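Local coordinates for type III effector Xcv3220-like C-terminal domain-containing protein (Xanthomonas campestris pv. vesicatoria, PDB 4FC9), which is a type III effector secreted into plant host cells, where it probably acts as an E3 ubiquitin ligase through this all-helical C-terminal domain, at residues A[93-106]-A[118-132]. Numbering follows the deposited sequence.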
loop_
_atom_site.group_PDB
_atom_site.type_symbol
_atom_site.label_atom_id
_atom_site.label_comp_id
_atom_site.label_asym_id
_atom_site.label_seq_id
_atom_site.Cartn_x
_atom_site.Cartn_y
_atom_site.Cartn_z
ATOM N N PHE A 93 -4.733 -0.010 -12.154
ATOM C CA PHE A 93 -4.052 -0.178 -10.880
ATOM C C PHE A 93 -4.532 -1.438 -10.171
ATOM O O PHE A 93 -3.731 -2.247 -9.712
ATOM C CB PHE A 93 -4.267 1.035 -9.976
ATOM C CG PHE A 93 -3.721 0.854 -8.586
ATOM C CD1 PHE A 93 -2.375 1.067 -8.321
ATOM C CD2 PHE A 93 -4.553 0.458 -7.545
ATOM C CE1 PHE A 93 -1.868 0.892 -7.042
ATOM C CE2 PHE A 93 -4.054 0.277 -6.264
ATOM C CZ PHE A 93 -2.710 0.496 -6.013
ATOM N N LEU A 94 -5.847 -1.598 -10.088
ATOM C CA LEU A 94 -6.432 -2.750 -9.412
ATOM C C LEU A 94 -6.038 -4.057 -10.092
ATOM O O LEU A 94 -5.835 -5.078 -9.431
ATOM C CB LEU A 94 -7.952 -2.602 -9.333
ATOM C CG LEU A 94 -8.414 -1.362 -8.561
ATOM C CD1 LEU A 94 -9.918 -1.157 -8.694
ATOM C CD2 LEU A 94 -8.005 -1.456 -7.094
ATOM N N GLN A 95 -5.916 -4.014 -11.415
ATOM C CA GLN A 95 -5.450 -5.165 -12.180
ATOM C C GLN A 95 -4.028 -5.546 -11.768
ATOM O O GLN A 95 -3.731 -6.725 -11.592
ATOM C CB GLN A 95 -5.502 -4.871 -13.680
ATOM C CG GLN A 95 -5.635 -6.105 -14.565
ATOM C CD GLN A 95 -7.072 -6.590 -14.711
ATOM O OE1 GLN A 95 -7.815 -6.130 -15.585
ATOM N NE2 GLN A 95 -7.464 -7.534 -13.862
ATOM N N ARG A 96 -3.155 -4.552 -11.604
ATOM C CA ARG A 96 -1.770 -4.803 -11.192
ATOM C C ARG A 96 -1.696 -5.386 -9.786
ATOM O O ARG A 96 -0.859 -6.247 -9.500
ATOM C CB ARG A 96 -0.928 -3.528 -11.262
ATOM C CG ARG A 96 -0.678 -3.014 -12.662
ATOM C CD ARG A 96 0.134 -3.996 -13.484
ATOM N NE ARG A 96 0.698 -3.351 -14.666
ATOM C CZ ARG A 96 1.182 -4.002 -15.717
ATOM N NH1 ARG A 96 1.680 -3.332 -16.749
ATOM N NH2 ARG A 96 1.166 -5.327 -15.739
ATOM N N VAL A 97 -2.564 -4.902 -8.907
ATOM C CA VAL A 97 -2.616 -5.424 -7.552
ATOM C C VAL A 97 -2.985 -6.903 -7.581
ATOM O O VAL A 97 -2.371 -7.713 -6.887
ATOM C CB VAL A 97 -3.615 -4.648 -6.678
ATOM C CG1 VAL A 97 -3.781 -5.328 -5.321
ATOM C CG2 VAL A 97 -3.167 -3.207 -6.510
ATOM N N SER A 98 -3.976 -7.255 -8.398
ATOM C CA SER A 98 -4.384 -8.650 -8.542
ATOM C C SER A 98 -3.269 -9.488 -9.136
ATOM O O SER A 98 -3.091 -10.650 -8.765
ATOM C CB SER A 98 -5.622 -8.768 -9.428
ATOM O OG SER A 98 -6.789 -8.427 -8.709
ATOM N N ASP A 99 -2.525 -8.898 -10.066
ATOM C CA ASP A 99 -1.430 -9.606 -10.709
ATOM C C ASP A 99 -0.341 -9.943 -9.708
ATOM O O ASP A 99 0.239 -11.026 -9.748
ATOM C CB ASP A 99 -0.847 -8.782 -11.854
ATOM C CG ASP A 99 -1.794 -8.670 -13.025
ATOM O OD1 ASP A 99 -2.839 -9.361 -13.017
ATOM O OD2 ASP A 99 -1.490 -7.895 -13.956
HETATM N N MSE A 100 -0.068 -9.003 -8.809
HETATM C CA MSE A 100 0.957 -9.199 -7.797
HETATM C C MSE A 100 0.483 -10.191 -6.745
HETATM O O MSE A 100 1.207 -11.116 -6.382
HETATM C CB MSE A 100 1.327 -7.871 -7.136
HETATM C CG MSE A 100 2.829 -7.662 -6.994
HETATM SE SE MSE A 100 3.315 -6.615 -5.423
HETATM C CE MSE A 100 2.249 -5.021 -5.775
ATOM N N ALA A 101 -0.738 -9.992 -6.264
ATOM C CA ALA A 101 -1.304 -10.852 -5.233
ATOM C C ALA A 101 -1.550 -12.246 -5.788
ATOM O O ALA A 101 -1.455 -13.242 -5.067
ATOM C CB ALA A 101 -2.594 -10.264 -4.698
ATOM N N GLY A 102 -1.863 -12.311 -7.076
ATOM C CA GLY A 102 -2.181 -13.573 -7.716
ATOM C C GLY A 102 -3.634 -13.922 -7.494
ATOM O O GLY A 102 -4.383 -13.131 -6.923
ATOM N N PRO A 103 -4.047 -15.109 -7.946
ATOM C CA PRO A 103 -5.424 -15.572 -7.772
ATOM C C PRO A 103 -5.662 -16.030 -6.342
ATOM O O PRO A 103 -4.709 -16.122 -5.566
ATOM C CB PRO A 103 -5.500 -16.769 -8.717
ATOM C CG PRO A 103 -4.112 -17.303 -8.732
ATOM C CD PRO A 103 -3.220 -16.095 -8.661
ATOM N N SER A 104 -6.918 -16.303 -6.003
ATOM C CA SER A 104 -7.259 -16.816 -4.687
ATOM C C SER A 104 -6.491 -18.102 -4.415
ATOM O O SER A 104 -6.447 -18.992 -5.263
ATOM C CB SER A 104 -8.757 -17.076 -4.594
ATOM O OG SER A 104 -9.056 -17.796 -3.414
ATOM N N PRO A 105 -5.864 -18.193 -3.234
ATOM C CA PRO A 105 -5.014 -19.336 -2.890
ATOM C C PRO A 105 -5.751 -20.672 -2.931
ATOM O O PRO A 105 -6.896 -20.782 -2.494
ATOM C CB PRO A 105 -4.558 -19.020 -1.463
ATOM C CG PRO A 105 -4.660 -17.534 -1.359
ATOM C CD PRO A 105 -5.860 -17.164 -2.181
ATOM N N ARG A 106 -5.072 -21.677 -3.471
ATOM C CA ARG A 106 -5.586 -23.034 -3.535
ATOM C C ARG A 106 -4.625 -23.918 -2.775
ATOM O O ARG A 106 -3.414 -23.825 -2.963
ATOM C CB ARG A 106 -5.673 -23.502 -4.983
ATOM C CG ARG A 106 -6.709 -22.769 -5.794
ATOM C CD ARG A 106 -8.051 -22.844 -5.113
ATOM N NE ARG A 106 -9.134 -22.418 -5.990
ATOM C CZ ARG A 106 -10.401 -22.791 -5.845
ATOM N NH1 ARG A 106 -10.754 -23.604 -4.855
ATOM N NH2 ARG A 106 -11.319 -22.357 -6.698
ATOM N N HIS A 118 -1.377 -22.951 3.635
ATOM C CA HIS A 118 -2.540 -22.320 3.034
ATOM C C HIS A 118 -2.977 -21.112 3.855
ATOM O O HIS A 118 -3.270 -20.056 3.300
ATOM C CB HIS A 118 -3.694 -23.318 2.895
ATOM C CG HIS A 118 -4.818 -22.818 2.040
ATOM N ND1 HIS A 118 -4.662 -22.539 0.701
ATOM C CD2 HIS A 118 -6.104 -22.535 2.339
ATOM C CE1 HIS A 118 -5.810 -22.110 0.207
ATOM N NE2 HIS A 118 -6.702 -22.099 1.178
ATOM N N TYR A 119 -3.014 -21.279 5.175
ATOM C CA TYR A 119 -3.311 -20.183 6.095
ATOM C C TYR A 119 -2.454 -18.972 5.777
ATOM O O TYR A 119 -2.947 -17.848 5.674
ATOM C CB TYR A 119 -2.997 -20.592 7.531
ATOM C CG TYR A 119 -4.034 -21.444 8.214
ATOM C CD1 TYR A 119 -5.325 -21.546 7.718
ATOM C CD2 TYR A 119 -3.720 -22.136 9.377
ATOM C CE1 TYR A 119 -6.277 -22.327 8.358
ATOM C CE2 TYR A 119 -4.660 -22.917 10.022
ATOM C CZ TYR A 119 -5.936 -23.010 9.511
ATOM O OH TYR A 119 -6.868 -23.788 10.164
ATOM N N THR A 120 -1.156 -19.218 5.641
ATOM C CA THR A 120 -0.185 -18.164 5.382
ATOM C C THR A 120 -0.409 -17.542 4.012
ATOM O O THR A 120 -0.353 -16.319 3.863
ATOM C CB THR A 120 1.241 -18.716 5.469
ATOM O OG1 THR A 120 1.460 -19.252 6.780
ATOM C CG2 THR A 120 2.254 -17.623 5.199
ATOM N N ASN A 121 -0.668 -18.384 3.016
ATOM C CA ASN A 121 -0.969 -17.910 1.666
ATOM C C ASN A 121 -2.192 -16.997 1.618
ATOM O O ASN A 121 -2.208 -16.000 0.903
ATOM C CB ASN A 121 -1.166 -19.089 0.710
ATOM C CG ASN A 121 0.127 -19.821 0.413
ATOM O OD1 ASN A 121 1.215 -19.319 0.693
ATOM N ND2 ASN A 121 0.016 -21.004 -0.172
ATOM N N VAL A 122 -3.211 -17.346 2.391
ATOM C CA VAL A 122 -4.449 -16.582 2.424
ATOM C C VAL A 122 -4.269 -15.232 3.125
ATOM O O VAL A 122 -4.750 -14.211 2.632
ATOM C CB VAL A 122 -5.590 -17.402 3.062
ATOM C CG1 VAL A 122 -6.793 -16.522 3.339
ATOM C CG2 VAL A 122 -5.970 -18.564 2.147
ATOM N N SER A 123 -3.568 -15.230 4.258
ATOM C CA SER A 123 -3.223 -13.994 4.955
ATOM C C SER A 123 -2.458 -13.047 4.035
ATOM O O SER A 123 -2.811 -11.873 3.908
ATOM C CB SER A 123 -2.364 -14.286 6.185
ATOM O OG SER A 123 -3.088 -15.022 7.150
ATOM N N ASN A 124 -1.408 -13.564 3.399
ATOM C CA ASN A 124 -0.578 -12.769 2.497
ATOM C C ASN A 124 -1.356 -12.209 1.309
ATOM O O ASN A 124 -1.176 -11.053 0.920
ATOM C CB ASN A 124 0.612 -13.593 2.009
ATOM C CG ASN A 124 1.671 -13.765 3.071
ATOM O OD1 ASN A 124 1.702 -13.025 4.054
ATOM N ND2 ASN A 124 2.551 -14.736 2.880
ATOM N N TRP A 125 -2.215 -13.046 0.741
ATOM C CA TRP A 125 -3.068 -12.655 -0.367
ATOM C C TRP A 125 -4.001 -11.511 0.032
ATOM O O TRP A 125 -4.084 -10.501 -0.669
ATOM C CB TRP A 125 -3.865 -13.868 -0.845
ATOM C CG TRP A 125 -4.700 -13.618 -2.058
ATOM C CD1 TRP A 125 -4.262 -13.513 -3.344
ATOM C CD2 TRP A 125 -6.122 -13.462 -2.103
ATOM N NE1 TRP A 125 -5.322 -13.289 -4.186
ATOM C CE2 TRP A 125 -6.473 -13.254 -3.450
ATOM C CE3 TRP A 125 -7.126 -13.468 -1.134
ATOM C CZ2 TRP A 125 -7.791 -13.059 -3.851
ATOM C CZ3 TRP A 125 -8.435 -13.276 -1.536
ATOM C CH2 TRP A 125 -8.755 -13.076 -2.882
ATOM N N LYS A 126 -4.700 -11.672 1.154
ATOM C CA LYS A 126 -5.576 -10.627 1.673
ATOM C C LYS A 126 -4.777 -9.349 1.911
ATOM O O LYS A 126 -5.217 -8.252 1.559
ATOM C CB LYS A 126 -6.218 -11.065 2.991
ATOM C CG LYS A 126 -7.319 -12.118 2.883
ATOM C CD LYS A 126 -8.029 -12.275 4.232
ATOM C CE LYS A 126 -9.274 -13.141 4.130
ATOM N NZ LYS A 126 -10.074 -13.108 5.388
ATOM N N ALA A 127 -3.601 -9.508 2.514
ATOM C CA ALA A 127 -2.723 -8.382 2.819
ATOM C C ALA A 127 -2.379 -7.594 1.560
ATOM O O ALA A 127 -2.486 -6.365 1.541
ATOM C CB ALA A 127 -1.459 -8.869 3.503
ATOM N N GLN A 128 -1.974 -8.305 0.511
ATOM C CA GLN A 128 -1.629 -7.657 -0.747
ATOM C C GLN A 128 -2.849 -7.036 -1.425
ATOM O O GLN A 128 -2.774 -5.914 -1.925
ATOM C CB GLN A 128 -0.918 -8.631 -1.692
ATOM C CG GLN A 128 0.431 -9.113 -1.167
ATOM C CD GLN A 128 1.211 -9.939 -2.184
ATOM O OE1 GLN A 128 1.352 -11.154 -2.037
ATOM N NE2 GLN A 128 1.737 -9.275 -3.211
ATOM N N LYS A 129 -3.965 -7.760 -1.439
ATOM C CA LYS A 129 -5.181 -7.284 -2.103
ATOM C C LYS A 129 -5.670 -5.945 -1.552
ATOM O O LYS A 129 -6.262 -5.148 -2.276
ATOM C CB LYS A 129 -6.310 -8.316 -1.989
ATOM C CG LYS A 129 -6.123 -9.586 -2.809
ATOM C CD LYS A 129 -6.189 -9.328 -4.303
ATOM C CE LYS A 129 -7.559 -8.844 -4.731
ATOM N NZ LYS A 129 -7.663 -8.772 -6.214
ATOM N N SER A 130 -5.419 -5.700 -0.272
ATOM C CA SER A 130 -5.979 -4.531 0.397
ATOM C C SER A 130 -4.934 -3.489 0.797
ATOM O O SER A 130 -5.218 -2.589 1.587
ATOM C CB SER A 130 -6.788 -4.964 1.621
ATOM O OG SER A 130 -5.978 -5.671 2.546
ATOM N N ALA A 131 -3.730 -3.603 0.244
ATOM C CA ALA A 131 -2.668 -2.636 0.522
ATOM C C ALA A 131 -2.798 -1.397 -0.355
ATOM O O ALA A 131 -1.848 -1.003 -1.030
ATOM C CB ALA A 131 -1.305 -3.276 0.333
ATOM N N HIS A 132 -3.980 -0.787 -0.346
ATOM C CA HIS A 132 -4.219 0.435 -1.112
ATOM C C HIS A 132 -5.440 1.203 -0.604
ATOM O O HIS A 132 -6.150 0.742 0.291
ATOM C CB HIS A 132 -4.323 0.141 -2.613
ATOM C CG HIS A 132 -5.494 -0.708 -2.992
ATOM N ND1 HIS A 132 -6.761 -0.195 -3.161
ATOM C CD2 HIS A 132 -5.591 -2.035 -3.251
ATOM C CE1 HIS A 132 -7.588 -1.167 -3.502
ATOM N NE2 HIS A 132 -6.902 -2.293 -3.563
HETATM O O HOH W 1 3.843 -10.713 -4.985
HETATM O O HOH W 2 -0.593 -13.398 -2.341
HETATM O O HOH W 3 -6.599 -11.230 -7.260
HETATM O O HOH W 4 -2.188 -22.274 -0.431
#
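An antiparallel helical hairpin, helix 91-101 returning as helix 112-129, is closed where Trp125 meets the loop that leaves the first helix. Trp125 NE1 donates to Gly102 O (2.9 Å, somewhat bent), and this oxygen lies in the indole plane although the N-H reaches it from above the carbonyl plane. Gly102 ends its helix with positive phi, a backbone shape that glycine adopts readily. With CG anti to the backbone N (chi1 -175°), the indole reaches across to the loop, which passes over one face: Pro105 CD stands 3.9 Å from the centroid of the five-membered ring of Trp125 and Ser104 CA over the six-membered ring, both CH-pi contacts. Lys129 CG packs over the opposite face. The rigid proline continues the seam, its CG 3.9 Å from Val122 CG2, while Pro105 O faces the edge of the His118 ring.

Within this all-helical domain the segment axes come within 9.1 Å at 162°, and small Ala101 lets the backbones close in, its CB resting on Gln128 CB and Lys129 CD. Gln128 serves the last turn of helix 91-101 through two waters: one joins its NE2 to Met100 O, the other its OE1 to Ala101 O. A third water links Lys129 NZ to Gly102 O, giving that carbonyl a second donor. Toward the other end, the edge of Phe93 meets the face of His132 in an offset edge-to-face (T-shaped) pair (centroids 5.5 Å apart, planes at 86°), and Leu94 CD2 touches His132 CE1. His132 ND1 is hydrogen-bonded to Gly134 N, and Met161 of helix 152-171 touches both side chains.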